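Local coordinates for protein fatty acid synthase 1, isoform A (Drosophila melanogaster, PDB 6FN6) that probably helps build long-chain saturated fatty acids from acetyl-CoA and malonyl-CoA using NADPH, this piece being the dehydratase, enoylreductase and ketoreductase region, at residues A[604-616]-A[883-897]. Sequence-based numbering, arbitrary orientation.
Sequences CTVYYAPINFRDV and MASGKHIGKVVIKVR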
loop_
_atom_site.group_PDB
_atom_site.type_symbol
_atom_site.label_atom_id
_atom_site.label_comp_id
_atom_site.label_asym_id
_atom_site.label_seq_id
_atom_site.Cartn_x
_atom_site.Cartn_y
_atom_site.Cartn_z
ATOM N N CYS A 604 -30.267 -21.742 -23.792
ATOM C CA CYS A 604 -31.463 -21.424 -23.021
ATOM C C CYS A 604 -32.237 -20.261 -23.632
ATOM O O CYS A 604 -31.678 -19.444 -24.365
ATOM C CB CYS A 604 -31.085 -21.092 -21.575
ATOM S SG CYS A 604 -30.181 -22.407 -20.723
ATOM N N THR A 605 -33.528 -20.199 -23.322
ATOM C CA THR A 605 -34.358 -19.078 -23.737
ATOM C C THR A 605 -34.392 -18.057 -22.608
ATOM O O THR A 605 -34.761 -18.384 -21.482
ATOM C CB THR A 605 -35.795 -19.523 -24.075
ATOM O OG1 THR A 605 -35.757 -20.648 -24.961
ATOM C CG2 THR A 605 -36.570 -18.386 -24.730
ATOM N N VAL A 606 -34.014 -16.820 -22.913
ATOM C CA VAL A 606 -33.889 -15.796 -21.886
ATOM C C VAL A 606 -35.232 -15.122 -21.647
ATOM O O VAL A 606 -35.912 -14.714 -22.590
ATOM C CB VAL A 606 -32.818 -14.758 -22.267
ATOM C CG1 VAL A 606 -32.691 -13.685 -21.189
ATOM C CG2 VAL A 606 -31.480 -15.439 -22.498
ATOM N N TYR A 607 -35.604 -15.013 -20.375
ATOM C CA TYR A 607 -36.821 -14.319 -19.978
ATOM C C TYR A 607 -36.468 -13.039 -19.231
ATOM O O TYR A 607 -37.014 -11.971 -19.508
ATOM C CB TYR A 607 -37.692 -15.214 -19.101
ATOM C CG TYR A 607 -38.529 -16.200 -19.881
ATOM C CD1 TYR A 607 -37.930 -17.239 -20.583
ATOM C CD2 TYR A 607 -39.913 -16.097 -19.918
ATOM C CE1 TYR A 607 -38.685 -18.146 -21.298
ATOM C CE2 TYR A 607 -40.679 -17.001 -20.632
ATOM C CZ TYR A 607 -40.058 -18.022 -21.320
ATOM O OH TYR A 607 -40.809 -18.928 -22.033
ATOM N N TYR A 608 -35.546 -13.161 -18.281
ATOM C CA TYR A 608 -35.120 -12.026 -17.474
ATOM C C TYR A 608 -33.602 -11.911 -17.475
ATOM O O TYR A 608 -32.900 -12.872 -17.165
ATOM C CB TYR A 608 -35.646 -12.171 -16.045
ATOM C CG TYR A 608 -37.139 -11.957 -15.948
ATOM C CD1 TYR A 608 -38.023 -13.007 -16.146
ATOM C CD2 TYR A 608 -37.664 -10.700 -15.679
ATOM C CE1 TYR A 608 -39.385 -12.816 -16.070
ATOM C CE2 TYR A 608 -39.025 -10.500 -15.599
ATOM C CZ TYR A 608 -39.882 -11.560 -15.796
ATOM O OH TYR A 608 -41.242 -11.363 -15.719
ATOM N N ALA A 609 -33.102 -10.736 -17.846
ATOM C CA ALA A 609 -31.668 -10.475 -17.863
ATOM C C ALA A 609 -31.367 -9.235 -17.029
ATOM O O ALA A 609 -31.718 -8.122 -17.423
ATOM C CB ALA A 609 -31.173 -10.290 -19.289
ATOM N N PRO A 610 -30.727 -9.421 -15.864
ATOM C CA PRO A 610 -30.344 -8.257 -15.057
ATOM C C PRO A 610 -29.139 -7.496 -15.597
ATOM O O PRO A 610 -28.272 -8.081 -16.248
ATOM C CB PRO A 610 -30.008 -8.869 -13.692
ATOM C CG PRO A 610 -30.663 -10.197 -13.683
ATOM C CD PRO A 610 -30.621 -10.671 -15.095
ATOM N N ILE A 611 -29.093 -6.195 -15.324
ATOM C CA ILE A 611 -27.907 -5.400 -15.603
ATOM C C ILE A 611 -27.054 -5.337 -14.344
ATOM O O ILE A 611 -27.571 -5.153 -13.240
ATOM C CB ILE A 611 -28.263 -3.983 -16.085
ATOM C CG1 ILE A 611 -29.215 -4.031 -17.278
ATOM C CG2 ILE A 611 -27.007 -3.215 -16.459
ATOM C CD1 ILE A 611 -30.600 -3.541 -16.958
ATOM N N ASN A 612 -25.747 -5.491 -14.517
ATOM C CA ASN A 612 -24.807 -5.342 -13.420
ATOM C C ASN A 612 -23.893 -4.160 -13.717
ATOM O O ASN A 612 -23.855 -3.675 -14.846
ATOM C CB ASN A 612 -24.002 -6.624 -13.223
ATOM C CG ASN A 612 -24.816 -7.726 -12.570
ATOM O OD1 ASN A 612 -24.932 -7.784 -11.345
ATOM N ND2 ASN A 612 -25.384 -8.606 -13.385
ATOM N N PHE A 613 -23.168 -3.692 -12.707
ATOM C CA PHE A 613 -22.319 -2.517 -12.872
ATOM C C PHE A 613 -21.314 -2.711 -14.009
ATOM O O PHE A 613 -20.968 -1.756 -14.704
ATOM C CB PHE A 613 -21.589 -2.190 -11.565
ATOM C CG PHE A 613 -22.445 -1.479 -10.553
ATOM C CD1 PHE A 613 -23.018 -0.252 -10.853
ATOM C CD2 PHE A 613 -22.675 -2.031 -9.303
ATOM C CE1 PHE A 613 -23.805 0.409 -9.925
ATOM C CE2 PHE A 613 -23.463 -1.374 -8.372
ATOM C CZ PHE A 613 -24.028 -0.152 -8.685
ATOM N N ARG A 614 -20.863 -3.946 -14.210
ATOM C CA ARG A 614 -19.891 -4.230 -15.260
ATOM C C ARG A 614 -20.454 -3.852 -16.628
ATOM O O ARG A 614 -19.727 -3.363 -17.492
ATOM C CB ARG A 614 -19.488 -5.706 -15.238
ATOM C CG ARG A 614 -18.336 -6.054 -16.178
ATOM C CD ARG A 614 -18.077 -7.554 -16.201
ATOM N NE ARG A 614 -17.824 -8.070 -17.544
ATOM C CZ ARG A 614 -18.750 -8.184 -18.491
ATOM N NH1 ARG A 614 -19.998 -7.802 -18.260
ATOM N NH2 ARG A 614 -18.427 -8.675 -19.680
ATOM N N ASP A 615 -21.749 -4.075 -16.820
ATOM C CA ASP A 615 -22.405 -3.705 -18.069
ATOM C C ASP A 615 -22.438 -2.188 -18.217
ATOM O O ASP A 615 -22.194 -1.655 -19.298
ATOM C CB ASP A 615 -23.824 -4.276 -18.127
ATOM C CG ASP A 615 -23.844 -5.791 -18.149
ATOM O OD1 ASP A 615 -22.834 -6.396 -18.564
ATOM O OD2 ASP A 615 -24.864 -6.381 -17.740
ATOM N N VAL A 616 -22.737 -1.497 -17.122
ATOM C CA VAL A 616 -22.788 -0.041 -17.126
ATOM C C VAL A 616 -21.399 0.525 -17.394
ATOM O O VAL A 616 -21.233 1.418 -18.222
ATOM C CB VAL A 616 -23.348 0.506 -15.796
ATOM C CG1 VAL A 616 -23.460 2.029 -15.844
ATOM C CG2 VAL A 616 -24.696 -0.117 -15.482
ATOM N N MET A 883 -29.877 2.717 -13.400
ATOM C CA MET A 883 -28.909 2.072 -12.522
ATOM C C MET A 883 -27.709 2.985 -12.300
ATOM O O MET A 883 -27.139 3.019 -11.211
ATOM C CB MET A 883 -28.443 0.732 -13.096
ATOM C CG MET A 883 -27.567 -0.047 -12.125
ATOM S SD MET A 883 -27.231 -1.747 -12.609
ATOM C CE MET A 883 -26.360 -2.325 -11.154
ATOM N N ALA A 884 -27.329 3.722 -13.336
ATOM C CA ALA A 884 -26.203 4.644 -13.247
ATOM C C ALA A 884 -26.446 5.704 -12.176
ATOM O O ALA A 884 -25.518 6.116 -11.479
ATOM C CB ALA A 884 -25.951 5.303 -14.596
ATOM N N SER A 885 -27.696 6.142 -12.052
ATOM C CA SER A 885 -28.053 7.195 -11.107
ATOM C C SER A 885 -27.698 6.792 -9.681
ATOM O O SER A 885 -27.087 7.565 -8.942
ATOM C CB SER A 885 -29.546 7.516 -11.202
ATOM O OG SER A 885 -30.334 6.403 -10.817
ATOM N N GLY A 886 -28.086 5.580 -9.303
ATOM C CA GLY A 886 -27.757 5.041 -7.996
ATOM C C GLY A 886 -28.840 5.192 -6.946
ATOM O O GLY A 886 -28.594 4.950 -5.764
ATOM N N LYS A 887 -30.037 5.593 -7.364
ATOM C CA LYS A 887 -31.162 5.690 -6.439
ATOM C C LYS A 887 -31.835 4.331 -6.274
ATOM O O LYS A 887 -32.721 4.165 -5.433
ATOM C CB LYS A 887 -32.196 6.714 -6.916
ATOM C CG LYS A 887 -32.846 6.380 -8.253
ATOM C CD LYS A 887 -33.897 7.412 -8.642
ATOM C CE LYS A 887 -35.144 7.280 -7.771
ATOM N NZ LYS A 887 -36.241 8.198 -8.183
ATOM N N HIS A 888 -31.407 3.360 -7.075
ATOM C CA HIS A 888 -32.066 2.062 -7.115
ATOM C C HIS A 888 -31.651 1.194 -5.938
ATOM O O HIS A 888 -30.512 1.257 -5.477
ATOM C CB HIS A 888 -31.741 1.343 -8.427
ATOM C CG HIS A 888 -30.312 0.910 -8.538
ATOM N ND1 HIS A 888 -29.893 -0.362 -8.214
ATOM C CD2 HIS A 888 -29.202 1.585 -8.921
ATOM C CE1 HIS A 888 -28.589 -0.456 -8.401
ATOM N NE2 HIS A 888 -28.146 0.712 -8.829
ATOM N N ILE A 889 -32.582 0.364 -5.479
ATOM C CA ILE A 889 -32.318 -0.588 -4.413
ATOM C C ILE A 889 -32.621 -1.985 -4.928
ATOM O O ILE A 889 -33.745 -2.278 -5.328
ATOM C CB ILE A 889 -33.149 -0.262 -3.152
ATOM C CG1 ILE A 889 -32.689 1.070 -2.551
ATOM C CG2 ILE A 889 -33.053 -1.398 -2.121
ATOM C CD1 ILE A 889 -33.481 1.513 -1.329
ATOM N N GLY A 890 -31.605 -2.840 -4.925
ATOM C CA GLY A 890 -31.758 -4.201 -5.404
ATOM C C GLY A 890 -31.247 -4.379 -6.818
ATOM O O GLY A 890 -30.320 -3.689 -7.244
ATOM N N LYS A 891 -31.852 -5.311 -7.545
ATOM C CA LYS A 891 -31.391 -5.646 -8.887
ATOM C C LYS A 891 -32.244 -4.997 -9.974
ATOM O O LYS A 891 -33.473 -4.976 -9.886
ATOM C CB LYS A 891 -31.386 -7.164 -9.076
ATOM C CG LYS A 891 -30.502 -7.648 -10.214
ATOM C CD LYS A 891 -29.049 -7.255 -9.989
ATOM C CE LYS A 891 -28.094 -8.392 -10.306
ATOM N NZ LYS A 891 -26.697 -8.059 -9.909
ATOM N N VAL A 892 -31.577 -4.476 -11.000
ATOM C CA VAL A 892 -32.247 -3.924 -12.172
ATOM C C VAL A 892 -32.381 -5.021 -13.219
ATOM O O VAL A 892 -31.379 -5.587 -13.655
ATOM C CB VAL A 892 -31.471 -2.713 -12.733
ATOM C CG1 VAL A 892 -32.186 -2.112 -13.939
ATOM C CG2 VAL A 892 -31.270 -1.660 -11.650
ATOM N N VAL A 893 -33.613 -5.313 -13.631
ATOM C CA VAL A 893 -33.866 -6.442 -14.526
ATOM C C VAL A 893 -34.615 -6.027 -15.794
ATOM O O VAL A 893 -35.539 -5.216 -15.751
ATOM C CB VAL A 893 -34.644 -7.554 -13.797
ATOM C CG1 VAL A 893 -34.672 -8.824 -14.642
ATOM C CG2 VAL A 893 -34.036 -7.827 -12.425
ATOM N N ILE A 894 -34.209 -6.604 -16.923
ATOM C CA ILE A 894 -34.899 -6.380 -18.192
ATOM C C ILE A 894 -35.798 -7.566 -18.513
ATOM O O ILE A 894 -35.345 -8.709 -18.572
ATOM C CB ILE A 894 -33.905 -6.122 -19.336
ATOM C CG1 ILE A 894 -33.253 -4.753 -19.157
ATOM C CG2 ILE A 894 -34.615 -6.188 -20.691
ATOM C CD1 ILE A 894 -32.107 -4.484 -20.102
ATOM N N LYS A 895 -37.076 -7.271 -18.729
ATOM C CA LYS A 895 -38.072 -8.289 -19.039
ATOM C C LYS A 895 -38.092 -8.580 -20.535
ATOM O O LYS A 895 -38.801 -7.923 -21.296
ATOM C CB LYS A 895 -39.452 -7.828 -18.564
ATOM C CG LYS A 895 -40.603 -8.775 -18.880
ATOM C CD LYS A 895 -41.907 -8.005 -19.045
ATOM C CE LYS A 895 -42.341 -7.346 -17.745
ATOM N NZ LYS A 895 -43.581 -6.541 -17.916
ATOM N N VAL A 896 -37.306 -9.567 -20.952
ATOM C CA VAL A 896 -37.250 -9.952 -22.353
ATOM C C VAL A 896 -38.538 -10.678 -22.734
ATOM O O VAL A 896 -39.124 -10.418 -23.786
ATOM C CB VAL A 896 -36.016 -10.825 -22.641
ATOM C CG1 VAL A 896 -35.914 -11.131 -24.126
ATOM C CG2 VAL A 896 -34.745 -10.139 -22.145
ATOM N N ARG A 897 -38.969 -11.594 -21.871
ATOM C CA ARG A 897 -40.202 -12.341 -22.083
ATOM C C ARG A 897 -41.027 -12.393 -20.800
ATOM O O ARG A 897 -40.477 -12.542 -19.710
ATOM C CB ARG A 897 -39.893 -13.760 -22.553
ATOM C CG ARG A 897 -39.119 -13.837 -23.852
ATOM C CD ARG A 897 -38.741 -15.275 -24.160
ATOM N NE ARG A 897 -39.914 -16.139 -24.274
ATOM C CZ ARG A 897 -40.431 -16.569 -25.421
ATOM N NH1 ARG A 897 -39.888 -16.231 -26.586
ATOM N NH2 ARG A 897 -41.502 -17.350 -25.403
#
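Arg-897 lies against Tyr-607 where two antiparallel strands end their pairing, its side chain arching over one face of the tyrosine ring. Its CB rests over the Tyr-607 ring in a CH-pi contact, 3.9 Å from the centroid. CG and CD then brush Val-606 O along the way, CD also meeting Thr-605 CG2 at 3.8 Å. A bend at chi3 (59°) brings NE back over the same ring, offset toward its rim, 3.5 Å from Tyr-607 CZ, with the guanidinium plane turned 62° from the ring. CZ and NH2 end near Tyr-607 OH (NH2 3.8 Å away), but NH2 hydrogen-bonds to Lys-909 O and the tyrosine hydroxyl to Glu-900 OE2. The root is held too: Arg-897 N donates nearly straight (169°) onto a lone pair of Tyr-607 O.

Further along, Ala-609 and Ile-894 exchange two backbone bonds, and Ile-611 CD1 packs on Ile-894 CD1 at 3.6 Å. Beyond the strands, the extended Met-883 sets CE over the centre of the Phe-613 ring, 3.8 Å from its centroid.

In the enoylreductase part, strand 891-895 runs between strand 601-611, antiparallel to it, and strand 868-872, parallel to it, while helix 876-885 packs against Ile-611, Ile-894 and the start of helix 613-620.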